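PDB 3RHF: putative polyphosphate kinase 2 family protein from Arthrobacter aurescens, which probably transfers phosphate between polyphosphate and nucleotides as a polyphosphate kinase 2. Local coordinates for residues K74-K88 against L174-I188. Sequence-based numbering, arbitrary orientation.
Sequences KRLLLILQAMDTAGK and LTEQGTTIVKVMLNI. With PO4 (phosphate ion), chain I.
With chi1 at 179°, Leu78 swings CG away from its own N and beside its carbonyl carbon, which carries CD1 obliquely over Val182, 3.6 Å from Val182 CG1. Leu80 takes the other common turn, CG anti to the carbonyl carbon (chi1 -64°), and its CD2 runs alongside Val184. On the opposite face of the sheet Ile79 CD1 reaches Ile181 CG2 and the aliphatic part of Lys183. Between these two layers of side chains strands 75-82 and 179-187 run parallel, joined by seven backbone hydrogen bonds, with an eighth from Arg75 N to Gly178 O just before the second strand; Val182 N to Leu77 O, at 2.7 Å, is the shortest.

Past Ala82 the first chain turns into a phosphate-binding loop of P-loop type. Leu186 CD1 packs beneath it, 3.7 Å from Ala86 O, while Ile188 CD1 lies against the CA of Ala86. The phosphate ion is held by Thr85 N, Gly87 N and Lys88 N, and Lys88 NZ donates both to phosphate O3 at 3.0 Å and to Ala82 O at 2.8 Å. A methionine in place of Lys88 would probably leave phosphate O3 and Ala82 O without this shared donor and untie the loop from the strand end. Gly89 N also binds the phosphate.

Both strands are interior to the five-stranded parallel sheet, flanked by strands 135-139 and 242-246. Helix 250-266 packs on the Leu78 and Val184 face, and helix 221-235 meets Met185 on the other.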
# COMPACT_ATOMS: atom_id res chain seq x y z
N LYS A 74 -19.58 7.32 -3.80
CA LYS A 74 -19.20 6.12 -4.49
C LYS A 74 -17.86 5.60 -4.00
O LYS A 74 -17.02 6.35 -3.56
CB LYS A 74 -19.17 6.34 -5.98
CG LYS A 74 -20.54 6.58 -6.63
CD LYS A 74 -20.35 6.75 -8.14
CE LYS A 74 -21.37 7.70 -8.86
NZ LYS A 74 -20.74 8.98 -9.40
N ARG A 75 -17.69 4.28 -4.05
CA ARG A 75 -16.48 3.63 -3.61
C ARG A 75 -16.41 2.28 -4.31
O ARG A 75 -17.32 1.93 -5.04
CB ARG A 75 -16.52 3.42 -2.12
CG ARG A 75 -17.67 2.53 -1.68
CD ARG A 75 -18.05 2.81 -0.24
NE ARG A 75 -19.05 3.86 -0.20
CZ ARG A 75 -19.49 4.44 0.89
NH1 ARG A 75 -20.41 5.37 0.78
NH2 ARG A 75 -19.02 4.11 2.09
N LEU A 76 -15.35 1.54 -4.09
CA LEU A 76 -15.14 0.31 -4.80
C LEU A 76 -14.55 -0.75 -3.90
O LEU A 76 -13.81 -0.46 -3.00
CB LEU A 76 -14.23 0.59 -6.01
CG LEU A 76 -14.23 -0.49 -7.12
CD1 LEU A 76 -14.32 0.07 -8.50
CD2 LEU A 76 -13.03 -1.32 -7.03
N LEU A 77 -14.89 -1.99 -4.17
CA LEU A 77 -14.46 -3.14 -3.36
C LEU A 77 -14.11 -4.29 -4.31
O LEU A 77 -14.99 -4.85 -5.00
CB LEU A 77 -15.56 -3.59 -2.37
CG LEU A 77 -15.25 -4.80 -1.44
CD1 LEU A 77 -13.98 -4.57 -0.58
CD2 LEU A 77 -16.40 -5.26 -0.54
N LEU A 78 -12.80 -4.60 -4.33
CA LEU A 78 -12.25 -5.71 -5.03
C LEU A 78 -12.14 -6.88 -4.07
O LEU A 78 -11.45 -6.76 -3.03
CB LEU A 78 -10.89 -5.35 -5.55
CG LEU A 78 -10.08 -6.40 -6.33
CD1 LEU A 78 -10.75 -6.76 -7.68
CD2 LEU A 78 -8.67 -5.89 -6.57
N ILE A 79 -12.82 -7.98 -4.41
CA ILE A 79 -12.72 -9.25 -3.69
C ILE A 79 -11.96 -10.27 -4.52
O ILE A 79 -12.42 -10.67 -5.60
CB ILE A 79 -14.14 -9.89 -3.34
CG1 ILE A 79 -14.97 -8.93 -2.46
CG2 ILE A 79 -13.96 -11.16 -2.59
CD1 ILE A 79 -16.39 -9.34 -2.18
N LEU A 80 -10.85 -10.74 -3.95
CA LEU A 80 -10.10 -11.86 -4.52
C LEU A 80 -10.22 -13.16 -3.74
O LEU A 80 -9.95 -13.19 -2.55
CB LEU A 80 -8.65 -11.53 -4.61
CG LEU A 80 -8.43 -10.40 -5.57
CD1 LEU A 80 -7.09 -9.75 -5.20
CD2 LEU A 80 -8.46 -10.89 -7.01
N GLN A 81 -10.60 -14.23 -4.44
CA GLN A 81 -10.49 -15.60 -3.90
C GLN A 81 -9.68 -16.44 -4.86
O GLN A 81 -9.77 -16.25 -6.09
CB GLN A 81 -11.86 -16.24 -3.76
CG GLN A 81 -12.79 -15.55 -2.74
CD GLN A 81 -12.47 -15.93 -1.35
OE1 GLN A 81 -12.78 -15.21 -0.42
NE2 GLN A 81 -11.83 -17.06 -1.18
N ALA A 82 -8.90 -17.35 -4.29
CA ALA A 82 -8.13 -18.32 -5.06
C ALA A 82 -7.46 -19.34 -4.16
O ALA A 82 -7.22 -19.06 -3.01
CB ALA A 82 -7.10 -17.63 -5.91
N MSE A 83 -7.11 -20.49 -4.71
CA MSE A 83 -6.30 -21.48 -4.02
C MSE A 83 -4.88 -20.93 -3.83
O MSE A 83 -4.45 -20.03 -4.57
CB MSE A 83 -6.24 -22.76 -4.86
CG MSE A 83 -7.61 -23.36 -5.21
SE MSE A 83 -8.67 -23.92 -3.63
CE MSE A 83 -7.38 -25.19 -2.83
N ASP A 84 -4.15 -21.48 -2.85
CA ASP A 84 -2.84 -20.95 -2.53
C ASP A 84 -1.96 -21.17 -3.71
O ASP A 84 -2.16 -22.13 -4.44
CB ASP A 84 -2.22 -21.59 -1.27
CG ASP A 84 -2.88 -21.10 0.05
OD1 ASP A 84 -3.43 -19.98 0.12
OD2 ASP A 84 -2.85 -21.87 1.05
N THR A 85 -0.99 -20.27 -3.93
CA THR A 85 -0.14 -20.37 -5.10
C THR A 85 -0.75 -19.66 -6.32
O THR A 85 -0.02 -19.29 -7.24
CB THR A 85 0.12 -21.91 -5.37
OG1 THR A 85 1.45 -22.23 -4.96
CG2 THR A 85 -0.16 -22.31 -6.75
N ALA A 86 -2.07 -19.43 -6.34
CA ALA A 86 -2.74 -18.87 -7.55
C ALA A 86 -2.36 -17.41 -7.83
O ALA A 86 -2.68 -16.86 -8.89
CB ALA A 86 -4.22 -18.98 -7.42
N GLY A 87 -1.71 -16.77 -6.86
CA GLY A 87 -1.21 -15.41 -7.03
C GLY A 87 -2.08 -14.27 -6.53
O GLY A 87 -2.00 -13.18 -7.09
N LYS A 88 -2.89 -14.47 -5.49
CA LYS A 88 -3.68 -13.32 -4.95
C LYS A 88 -2.72 -12.26 -4.40
O LYS A 88 -2.85 -11.06 -4.67
CB LYS A 88 -4.60 -13.69 -3.79
CG LYS A 88 -5.68 -14.68 -4.00
CD LYS A 88 -6.40 -15.00 -2.64
CE LYS A 88 -5.55 -15.78 -1.62
NZ LYS A 88 -5.27 -17.26 -2.02
N LEU A 174 -24.30 -3.14 0.38
CA LEU A 174 -23.12 -2.35 0.03
C LEU A 174 -23.29 -1.60 -1.28
O LEU A 174 -22.89 -0.45 -1.39
CB LEU A 174 -21.87 -3.21 -0.07
CG LEU A 174 -21.28 -3.79 1.20
CD1 LEU A 174 -19.97 -4.46 0.76
CD2 LEU A 174 -21.06 -2.79 2.35
N THR A 175 -23.88 -2.27 -2.24
CA THR A 175 -24.13 -1.70 -3.56
C THR A 175 -25.10 -0.52 -3.46
O THR A 175 -24.89 0.50 -4.03
CB THR A 175 -24.68 -2.76 -4.50
OG1 THR A 175 -23.70 -3.78 -4.66
CG2 THR A 175 -24.95 -2.16 -5.85
N GLU A 176 -26.13 -0.67 -2.67
CA GLU A 176 -27.07 0.41 -2.44
C GLU A 176 -26.42 1.61 -1.74
O GLU A 176 -26.71 2.72 -2.05
CB GLU A 176 -28.21 -0.18 -1.62
CG GLU A 176 -29.17 0.78 -1.02
CD GLU A 176 -30.41 0.03 -0.48
OE1 GLU A 176 -31.55 0.50 -0.79
OE2 GLU A 176 -30.22 -1.04 0.20
N GLN A 177 -25.50 1.34 -0.82
CA GLN A 177 -24.76 2.40 -0.13
C GLN A 177 -23.68 3.09 -1.02
O GLN A 177 -22.93 3.94 -0.56
CB GLN A 177 -24.14 1.80 1.15
CG GLN A 177 -25.17 1.38 2.26
CD GLN A 177 -24.68 0.26 3.22
OE1 GLN A 177 -23.50 -0.02 3.33
NE2 GLN A 177 -25.64 -0.38 3.90
N GLY A 178 -23.57 2.73 -2.30
CA GLY A 178 -22.50 3.32 -3.14
C GLY A 178 -21.33 2.46 -3.65
O GLY A 178 -20.61 2.87 -4.56
N THR A 179 -21.18 1.25 -3.10
CA THR A 179 -20.07 0.39 -3.41
C THR A 179 -20.26 -0.34 -4.70
O THR A 179 -21.26 -0.99 -4.87
CB THR A 179 -19.93 -0.66 -2.34
OG1 THR A 179 -19.79 0.01 -1.08
CG2 THR A 179 -18.71 -1.52 -2.58
N THR A 180 -19.33 -0.21 -5.63
CA THR A 180 -19.27 -1.14 -6.76
C THR A 180 -18.40 -2.34 -6.40
O THR A 180 -17.20 -2.18 -6.12
CB THR A 180 -18.73 -0.49 -8.02
OG1 THR A 180 -19.56 0.63 -8.36
CG2 THR A 180 -18.74 -1.51 -9.18
N ILE A 181 -18.98 -3.54 -6.46
CA ILE A 181 -18.27 -4.74 -5.99
C ILE A 181 -17.73 -5.50 -7.15
O ILE A 181 -18.49 -6.00 -7.96
CB ILE A 181 -19.17 -5.70 -5.13
CG1 ILE A 181 -19.62 -5.00 -3.84
CG2 ILE A 181 -18.44 -7.08 -4.83
CD1 ILE A 181 -20.80 -5.70 -3.11
N VAL A 182 -16.42 -5.62 -7.21
CA VAL A 182 -15.74 -6.42 -8.23
C VAL A 182 -15.21 -7.74 -7.66
O VAL A 182 -14.20 -7.73 -6.93
CB VAL A 182 -14.57 -5.68 -8.82
CG1 VAL A 182 -13.76 -6.60 -9.66
CG2 VAL A 182 -15.05 -4.49 -9.65
N LYS A 183 -15.86 -8.87 -7.99
CA LYS A 183 -15.47 -10.16 -7.43
C LYS A 183 -14.65 -10.97 -8.44
O LYS A 183 -15.05 -11.16 -9.59
CB LYS A 183 -16.70 -10.96 -6.98
CG LYS A 183 -17.60 -10.23 -5.99
CD LYS A 183 -18.59 -11.17 -5.23
CE LYS A 183 -19.70 -11.81 -6.12
NZ LYS A 183 -21.07 -11.88 -5.49
N VAL A 184 -13.48 -11.44 -8.02
CA VAL A 184 -12.58 -12.13 -8.90
C VAL A 184 -12.16 -13.44 -8.28
O VAL A 184 -11.75 -13.52 -7.09
CB VAL A 184 -11.34 -11.27 -9.21
CG1 VAL A 184 -10.20 -12.15 -9.63
CG2 VAL A 184 -11.68 -10.24 -10.27
N MSE A 185 -12.26 -14.50 -9.07
CA MSE A 185 -11.65 -15.79 -8.66
C MSE A 185 -10.52 -16.12 -9.60
O MSE A 185 -10.70 -16.22 -10.81
CB MSE A 185 -12.67 -16.89 -8.62
CG MSE A 185 -12.11 -18.18 -7.96
SE MSE A 185 -11.93 -19.65 -9.29
CE MSE A 185 -11.39 -21.14 -8.06
N LEU A 186 -9.34 -16.26 -9.04
CA LEU A 186 -8.18 -16.66 -9.83
C LEU A 186 -8.10 -18.18 -9.92
O LEU A 186 -7.88 -18.84 -8.93
CB LEU A 186 -6.87 -16.14 -9.20
CG LEU A 186 -6.78 -14.66 -8.93
CD1 LEU A 186 -5.47 -14.45 -8.25
CD2 LEU A 186 -6.91 -13.90 -10.24
N ASN A 187 -8.22 -18.71 -11.13
CA ASN A 187 -8.37 -20.14 -11.34
C ASN A 187 -7.07 -20.74 -11.94
O ASN A 187 -6.64 -20.42 -13.07
CB ASN A 187 -9.58 -20.32 -12.24
CG ASN A 187 -9.95 -21.76 -12.48
OD1 ASN A 187 -10.06 -22.58 -11.55
ND2 ASN A 187 -10.26 -22.06 -13.71
N ILE A 188 -6.41 -21.58 -11.17
CA ILE A 188 -5.29 -22.33 -11.71
C ILE A 188 -5.66 -23.79 -11.70
O ILE A 188 -6.52 -24.22 -10.91
CB ILE A 188 -3.97 -22.09 -10.96
CG1 ILE A 188 -4.08 -22.52 -9.48
CG2 ILE A 188 -3.55 -20.61 -11.14
CD1 ILE A 188 -2.80 -22.32 -8.66
P PO4 I . -1.53 -16.90 -3.28
O1 PO4 I . -1.16 -18.01 -2.23
O2 PO4 I . -0.39 -17.01 -4.40
O3 PO4 I . -2.94 -17.09 -3.92
O4 PO4 I . -1.52 -15.52 -2.55